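Local coordinates for erythrocyte membrane protein 1 (Plasmodium falciparum, PDB 2XU0) that probably binds host cell surface receptors as part of red-cell adhesion, this fragment holding its N-terminal segment and first Duffy-binding-like domain, at residues Pro310-Trp315 / Asn395-Met400; Met400-Trp405 / Ser425-Asp430. The protein carries 10 engineered substitutions. All coordinates share one frame; numbering follows the deposited sequence.

Contact 1. Residues Pro310-Trp315 / Asn395-Met400; sequences PQFLRW and NLKYSM. With PRO (proline), chain B.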
loop_
_atom_site.group_PDB
_atom_site.type_symbol
_atom_site.label_atom_id
_atom_site.label_comp_id
_atom_site.label_asym_id
_atom_site.label_seq_id
_atom_site.Cartn_x
_atom_site.Cartn_y
_atom_site.Cartn_z
ATOM N N PRO A 310 -5.282 -9.857 4.547
ATOM C CA PRO A 310 -4.006 -10.466 4.150
ATOM C C PRO A 310 -3.068 -9.453 3.506
ATOM O O PRO A 310 -3.469 -8.663 2.646
ATOM C CB PRO A 310 -4.420 -11.580 3.164
ATOM C CG PRO A 310 -5.810 -11.943 3.582
ATOM C CD PRO A 310 -6.431 -10.654 4.063
ATOM N N GLN A 311 -1.813 -9.495 3.924
ATOM C CA GLN A 311 -0.750 -8.581 3.489
ATOM C C GLN A 311 -0.570 -8.476 1.971
ATOM O O GLN A 311 -0.435 -7.364 1.453
ATOM C CB GLN A 311 0.566 -8.909 4.209
ATOM C CG GLN A 311 1.703 -7.928 3.895
ATOM C CD GLN A 311 2.883 -8.132 4.758
ATOM O OE1 GLN A 311 3.549 -9.175 4.708
ATOM N NE2 GLN A 311 3.240 -7.083 5.500
ATOM N N PHE A 312 -0.577 -9.623 1.261
ATOM C CA PHE A 312 -0.445 -9.654 -0.192
ATOM C C PHE A 312 -1.558 -8.803 -0.852
ATOM O O PHE A 312 -1.291 -8.078 -1.799
ATOM C CB PHE A 312 -0.472 -11.124 -0.729
ATOM C CG PHE A 312 -0.738 -11.147 -2.222
ATOM C CD1 PHE A 312 0.234 -10.716 -3.123
ATOM C CD2 PHE A 312 -2.002 -11.469 -2.715
ATOM C CE1 PHE A 312 -0.062 -10.577 -4.484
ATOM C CE2 PHE A 312 -2.284 -11.361 -4.081
ATOM C CZ PHE A 312 -1.304 -10.932 -4.960
ATOM N N LEU A 313 -2.808 -8.930 -0.380
ATOM C CA LEU A 313 -3.937 -8.159 -0.922
ATOM C C LEU A 313 -3.768 -6.644 -0.673
ATOM O O LEU A 313 -4.083 -5.826 -1.545
ATOM C CB LEU A 313 -5.281 -8.674 -0.333
ATOM C CG LEU A 313 -5.619 -10.128 -0.701
ATOM C CD1 LEU A 313 -6.875 -10.594 0.005
ATOM C CD2 LEU A 313 -5.684 -10.331 -2.251
ATOM N N ARG A 314 -3.286 -6.286 0.508
ATOM C CA ARG A 314 -3.005 -4.893 0.874
ATOM C C ARG A 314 -1.897 -4.352 -0.018
ATOM O O ARG A 314 -2.026 -3.254 -0.500
ATOM C CB ARG A 314 -2.505 -4.803 2.312
ATOM C CG ARG A 314 -3.524 -5.197 3.359
ATOM C CD ARG A 314 -3.079 -4.743 4.727
ATOM N NE ARG A 314 -1.644 -4.919 5.016
ATOM C CZ ARG A 314 -1.150 -5.792 5.884
ATOM N NH1 ARG A 314 -1.940 -6.680 6.467
ATOM N NH2 ARG A 314 0.148 -5.829 6.124
ATOM N N TRP A 315 -0.825 -5.132 -0.251
ATOM C CA TRP A 315 0.284 -4.672 -1.086
ATOM C C TRP A 315 -0.080 -4.496 -2.537
ATOM O O TRP A 315 0.401 -3.558 -3.162
ATOM C CB TRP A 315 1.505 -5.591 -0.961
ATOM C CG TRP A 315 2.202 -5.575 0.378
ATOM C CD1 TRP A 315 1.994 -4.710 1.423
ATOM C CD2 TRP A 315 3.373 -6.343 0.715
ATOM N NE1 TRP A 315 2.909 -4.968 2.433
ATOM C CE2 TRP A 315 3.785 -5.940 2.009
ATOM C CE3 TRP A 315 4.111 -7.339 0.046
ATOM C CZ2 TRP A 315 4.883 -6.538 2.666
ATOM C CZ3 TRP A 315 5.174 -7.951 0.708
ATOM C CH2 TRP A 315 5.544 -7.560 2.003
ATOM N N ASN A 395 -0.661 -10.828 -10.289
ATOM C CA ASN A 395 -1.801 -11.449 -10.933
ATOM C C ASN A 395 -1.706 -12.950 -10.692
ATOM O O ASN A 395 -2.688 -13.582 -10.305
ATOM C CB ASN A 395 -1.735 -11.133 -12.434
ATOM C CG ASN A 395 -2.899 -11.566 -13.256
ATOM O OD1 ASN A 395 -3.391 -12.697 -13.175
ATOM N ND2 ASN A 395 -3.314 -10.683 -14.125
ATOM N N LEU A 396 -0.514 -13.514 -10.893
ATOM C CA LEU A 396 -0.246 -14.929 -10.655
ATOM C C LEU A 396 -0.332 -15.261 -9.156
ATOM O O LEU A 396 -0.924 -16.278 -8.789
ATOM C CB LEU A 396 1.146 -15.328 -11.208
ATOM C CG LEU A 396 1.277 -15.390 -12.716
ATOM C CD1 LEU A 396 2.728 -15.371 -13.131
ATOM C CD2 LEU A 396 0.633 -16.640 -13.266
ATOM N N LYS A 397 0.257 -14.421 -8.306
ATOM C CA LYS A 397 0.240 -14.637 -6.864
ATOM C C LYS A 397 -1.188 -14.673 -6.340
ATOM O O LYS A 397 -1.458 -15.443 -5.426
ATOM C CB LYS A 397 1.067 -13.562 -6.114
ATOM C CG LYS A 397 1.307 -13.890 -4.603
ATOM C CD LYS A 397 2.122 -15.153 -4.461
ATOM C CE LYS A 397 2.640 -15.441 -3.085
ATOM N NZ LYS A 397 3.453 -16.685 -3.107
ATOM N N TYR A 398 -2.079 -13.816 -6.882
ATOM C CA TYR A 398 -3.487 -13.750 -6.514
ATOM C C TYR A 398 -4.149 -15.101 -6.785
ATOM O O TYR A 398 -4.779 -15.675 -5.891
ATOM C CB TYR A 398 -4.234 -12.607 -7.243
ATOM C CG TYR A 398 -5.671 -12.487 -6.786
ATOM C CD1 TYR A 398 -5.992 -11.815 -5.611
ATOM C CD2 TYR A 398 -6.691 -13.198 -7.424
ATOM C CE1 TYR A 398 -7.303 -11.779 -5.130
ATOM C CE2 TYR A 398 -8.013 -13.135 -6.972
ATOM C CZ TYR A 398 -8.311 -12.439 -5.813
ATOM O OH TYR A 398 -9.599 -12.389 -5.326
ATOM N N SER A 399 -3.989 -15.611 -8.014
ATOM C CA SER A 399 -4.521 -16.914 -8.403
ATOM C C SER A 399 -4.019 -18.020 -7.430
ATOM O O SER A 399 -4.815 -18.808 -6.934
ATOM C CB SER A 399 -4.108 -17.211 -9.842
ATOM O OG SER A 399 -4.560 -18.494 -10.237
ATOM N N MET A 400 -2.720 -18.019 -7.122
ATOM C CA MET A 400 -2.070 -18.949 -6.210
ATOM C C MET A 400 -2.648 -18.878 -4.789
ATOM O O MET A 400 -2.870 -19.925 -4.205
ATOM C CB MET A 400 -0.561 -18.706 -6.181
ATOM C CG MET A 400 0.133 -19.138 -7.469
ATOM S SD MET A 400 1.776 -18.419 -7.622
ATOM C CE MET A 400 2.686 -19.432 -6.444
HETATM N N PRO B . 2.827 -21.198 -10.325
HETATM C CA PRO B . 3.454 -20.681 -11.555
HETATM C C PRO B . 4.393 -19.510 -11.260
HETATM O O PRO B . 4.149 -18.785 -10.253
HETATM C CB PRO B . 2.250 -20.241 -12.419
HETATM C CG PRO B . 1.098 -20.066 -11.451
HETATM C CD PRO B . 1.353 -21.050 -10.341
HETATM O OXT PRO B . 5.337 -19.286 -12.057
#

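Contact 2. Residues Met400-Trp405 / Ser425-Asp430; sequences MEIQKW and SYSTID. With PRO (proline), chain B.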
loop_
_atom_site.group_PDB
_atom_site.type_symbol
_atom_site.label_atom_id
_atom_site.label_comp_id
_atom_site.label_asym_id
_atom_site.label_seq_id
_atom_site.Cartn_x
_atom_site.Cartn_y
_atom_site.Cartn_z
ATOM N N MET A 400 -2.720 -18.019 -7.122
ATOM C CA MET A 400 -2.070 -18.949 -6.210
ATOM C C MET A 400 -2.648 -18.878 -4.789
ATOM O O MET A 400 -2.870 -19.925 -4.205
ATOM C CB MET A 400 -0.561 -18.706 -6.181
ATOM C CG MET A 400 0.133 -19.138 -7.469
ATOM S SD MET A 400 1.776 -18.419 -7.622
ATOM C CE MET A 400 2.686 -19.432 -6.444
ATOM N N GLU A 401 -2.910 -17.646 -4.246
ATOM C CA GLU A 401 -3.512 -17.464 -2.915
ATOM C C GLU A 401 -4.935 -18.018 -2.890
ATOM O O GLU A 401 -5.291 -18.709 -1.943
ATOM C CB GLU A 401 -3.448 -15.984 -2.439
ATOM C CG GLU A 401 -2.029 -15.485 -2.207
ATOM C CD GLU A 401 -1.249 -16.274 -1.166
ATOM O OE1 GLU A 401 -1.380 -15.964 0.036
ATOM O OE2 GLU A 401 -0.520 -17.216 -1.547
ATOM N N ILE A 402 -5.723 -17.747 -3.944
ATOM C CA ILE A 402 -7.081 -18.257 -4.121
ATOM C C ILE A 402 -7.059 -19.818 -4.197
ATOM O O ILE A 402 -7.873 -20.469 -3.532
ATOM C CB ILE A 402 -7.747 -17.596 -5.370
ATOM C CG1 ILE A 402 -8.191 -16.140 -5.105
ATOM C CG2 ILE A 402 -8.908 -18.445 -5.941
ATOM C CD1 ILE A 402 -9.329 -15.905 -4.033
ATOM N N GLN A 403 -6.118 -20.396 -4.991
ATOM C CA GLN A 403 -5.943 -21.859 -5.174
ATOM C C GLN A 403 -5.512 -22.545 -3.886
ATOM O O GLN A 403 -5.958 -23.665 -3.604
ATOM C CB GLN A 403 -4.937 -22.195 -6.302
ATOM C CG GLN A 403 -5.427 -21.894 -7.727
ATOM C CD GLN A 403 -6.802 -22.445 -8.028
ATOM O OE1 GLN A 403 -7.731 -21.696 -8.338
ATOM N NE2 GLN A 403 -6.974 -23.755 -7.901
ATOM N N LYS A 404 -4.641 -21.874 -3.110
ATOM C CA LYS A 404 -4.181 -22.352 -1.817
ATOM C C LYS A 404 -5.422 -22.508 -0.909
ATOM O O LYS A 404 -5.550 -23.531 -0.249
ATOM C CB LYS A 404 -3.164 -21.363 -1.229
ATOM C CG LYS A 404 -2.781 -21.620 0.220
ATOM C CD LYS A 404 -1.922 -20.505 0.790
ATOM C CE LYS A 404 -2.709 -19.252 1.093
ATOM N NZ LYS A 404 -1.883 -18.290 1.848
ATOM N N TRP A 405 -6.370 -21.542 -0.955
ATOM C CA TRP A 405 -7.599 -21.585 -0.163
ATOM C C TRP A 405 -8.487 -22.773 -0.526
ATOM O O TRP A 405 -8.992 -23.448 0.374
ATOM C CB TRP A 405 -8.390 -20.261 -0.260
ATOM C CG TRP A 405 -9.748 -20.367 0.366
ATOM C CD1 TRP A 405 -10.030 -20.414 1.701
ATOM C CD2 TRP A 405 -10.983 -20.621 -0.316
ATOM N NE1 TRP A 405 -11.370 -20.655 1.892
ATOM C CE2 TRP A 405 -11.976 -20.803 0.671
ATOM C CE3 TRP A 405 -11.342 -20.739 -1.669
ATOM C CZ2 TRP A 405 -13.313 -21.068 0.348
ATOM C CZ3 TRP A 405 -12.663 -21.007 -1.989
ATOM C CH2 TRP A 405 -13.633 -21.169 -0.987
ATOM N N SER A 425 -18.020 -12.118 -5.467
ATOM C CA SER A 425 -17.569 -12.575 -6.802
ATOM C C SER A 425 -16.042 -12.878 -7.016
ATOM O O SER A 425 -15.671 -13.555 -7.987
ATOM C CB SER A 425 -18.091 -11.637 -7.891
ATOM O OG SER A 425 -17.778 -10.272 -7.652
ATOM N N TYR A 426 -15.203 -12.477 -6.051
ATOM C CA TYR A 426 -13.744 -12.405 -6.106
ATOM C C TYR A 426 -12.837 -13.641 -6.208
ATOM O O TYR A 426 -11.625 -13.467 -6.281
ATOM C CB TYR A 426 -13.234 -11.313 -5.168
ATOM C CG TYR A 426 -14.214 -10.158 -5.115
ATOM C CD1 TYR A 426 -14.494 -9.401 -6.252
ATOM C CD2 TYR A 426 -14.959 -9.902 -3.969
ATOM C CE1 TYR A 426 -15.480 -8.417 -6.243
ATOM C CE2 TYR A 426 -15.914 -8.884 -3.937
ATOM C CZ TYR A 426 -16.182 -8.157 -5.082
ATOM O OH TYR A 426 -17.127 -7.153 -5.067
ATOM N N SER A 427 -13.387 -14.851 -6.401
ATOM C CA SER A 427 -12.534 -16.028 -6.650
ATOM C C SER A 427 -11.920 -15.923 -8.062
ATOM O O SER A 427 -10.847 -16.461 -8.325
ATOM C CB SER A 427 -13.330 -17.320 -6.521
ATOM O OG SER A 427 -13.193 -17.847 -5.213
ATOM N N THR A 428 -12.618 -15.205 -8.954
ATOM C CA THR A 428 -12.215 -14.893 -10.324
ATOM C C THR A 428 -11.237 -13.721 -10.225
ATOM O O THR A 428 -11.549 -12.734 -9.549
ATOM C CB THR A 428 -13.469 -14.491 -11.141
ATOM O OG1 THR A 428 -14.562 -15.370 -10.851
ATOM C CG2 THR A 428 -13.214 -14.456 -12.635
ATOM N N ILE A 429 -10.048 -13.826 -10.866
ATOM C CA ILE A 429 -9.055 -12.745 -10.863
ATOM C C ILE A 429 -9.655 -11.507 -11.527
ATOM O O ILE A 429 -9.444 -10.402 -11.043
ATOM C CB ILE A 429 -7.648 -13.152 -11.425
ATOM C CG1 ILE A 429 -6.656 -11.954 -11.560
ATOM C CG2 ILE A 429 -7.753 -13.886 -12.743
ATOM C CD1 ILE A 429 -6.187 -11.242 -10.259
ATOM N N ASP A 430 -10.460 -11.713 -12.580
ATOM C CA ASP A 430 -11.154 -10.673 -13.329
ATOM C C ASP A 430 -12.030 -9.825 -12.396
ATOM O O ASP A 430 -11.972 -8.605 -12.500
ATOM C CB ASP A 430 -12.002 -11.277 -14.463
ATOM C CG ASP A 430 -11.300 -12.323 -15.325
ATOM O OD1 ASP A 430 -10.814 -13.344 -14.760
ATOM O OD2 ASP A 430 -11.297 -12.164 -16.569
HETATM N N PRO B . 2.827 -21.198 -10.325
HETATM C CA PRO B . 3.454 -20.681 -11.555
HETATM C C PRO B . 4.393 -19.510 -11.260
HETATM O O PRO B . 4.149 -18.785 -10.253
HETATM C CB PRO B . 2.250 -20.241 -12.419
HETATM C CG PRO B . 1.098 -20.066 -11.451
HETATM C CD PRO B . 1.353 -21.050 -10.341
HETATM O OXT PRO B . 5.337 -19.286 -12.057
#

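Contact 1. Residues Pro310-Trp315 / Asn395-Met400
The Phe-312 ring carries Lys-397 over one face and runs obliquely into the backbone of Tyr-398, while the Tyr-398 ring takes Leu-313 CD2 and Phe-312 CE2 at its edge. The two segments belong to long helices of the Duffy-binding-like fold, 311-338 and 371-407; the helical pieces 311-315 and 395-400 run nearly antiparallel, their axes 11.0 Å apart at an angle of 151°. Across that spacing the Phe-312 side chain bridges the gap and reaches the opposite backbone. It does so because its CG lies anti to the backbone N (chi1 164°), and the aliphatic start of Lys-397 answers with a CH-pi contact, CG standing 3.8 Å from the Phe-312 ring centroid. The lysine chain then bends at its second torsion (chi2 63°), and its amino end leads away from residues 310-315. At the far rim of the phenylalanine, CZ comes within 3.6 Å of Tyr-398 N and CE2 within 3.9 Å of Tyr-398 CB. No hydrogen bond spans this buried contact. The hydroxyl of Tyr-398 is instead satisfied by Tyr-426 O, and its ring also stacks with Phe-432 of helix 429-437. Beyond the interface, Leu-396 and Met-400 line the pocket of a bound proline, Met-400 SD lying 3.6 Å from the ligand O. At the edge of the Tyr-398 ring and in its plane, Leu-313 CD2 sits 3.6 Å from Tyr-398 CE1.

Contact 2. Residues Met400-Trp405 / Ser425-Asp430
Van der Waals contact carries this interface: the methyls of Ile-402 lie against the backbone carbonyl oxygens of Tyr-426 and Ser-427. Within the C-terminal Duffy-binding-like subdomain, helix 371-407 thus meets the type I beta turn Ser-425 to Thr-428, which leads into helix 429-437. Both branches take part. With CG1 anti to the carbonyl carbon and CG2 anti to the backbone N (chi1 -76°), Ile-402 CG2 reaches Ser-427 O at 3.7 Å and CD1 reaches Tyr-426 O at 4.0 Å. CD1 also lies 4.1 Å from Ser-427 CA, so the isoleucine rests on the turn's main chain rather than on its side chains. Tyr-418 of helix 415-423 touches Ile-402 as well.

Polar interactions do not cross between the two segments. The hydroxyl of Ser-427 turns to Asp-422 OD1, and Trp-405 NE1 bonds to Glu-419 OE2, so both side chains are tied to helix 415-423. Glu-401 and Lys-404 form a salt bridge along helix 371-407, which does not link the two segments. The amino group approaches from above the carboxylate, 42° out of its plane, with Lys-404 NZ 3.0 Å from Glu-401 OE1.

How the contacts relate
From the N terminus, the chain enters helix 311-338 at contact 1, passes through a long, largely helical excursion and returns on helix 371-407, where residues 395-400 close the first loop. The same helix continues directly into contact 2, with Met-400 shared, and a shorter excursion through helix 415-423 brings residues 425-430 back to close the second. The two loops therefore follow in series and neither nest nor cross. Helix 371-407 is the common element, joining the start of helix 311-338 to the turn before helix 429-437. Directly between the contacts, Tyr-398 CD2 packs 3.5 Å from Ile-429 CD1, and Phe-312 CD2 lies 4.0 Å from Glu-401 CG.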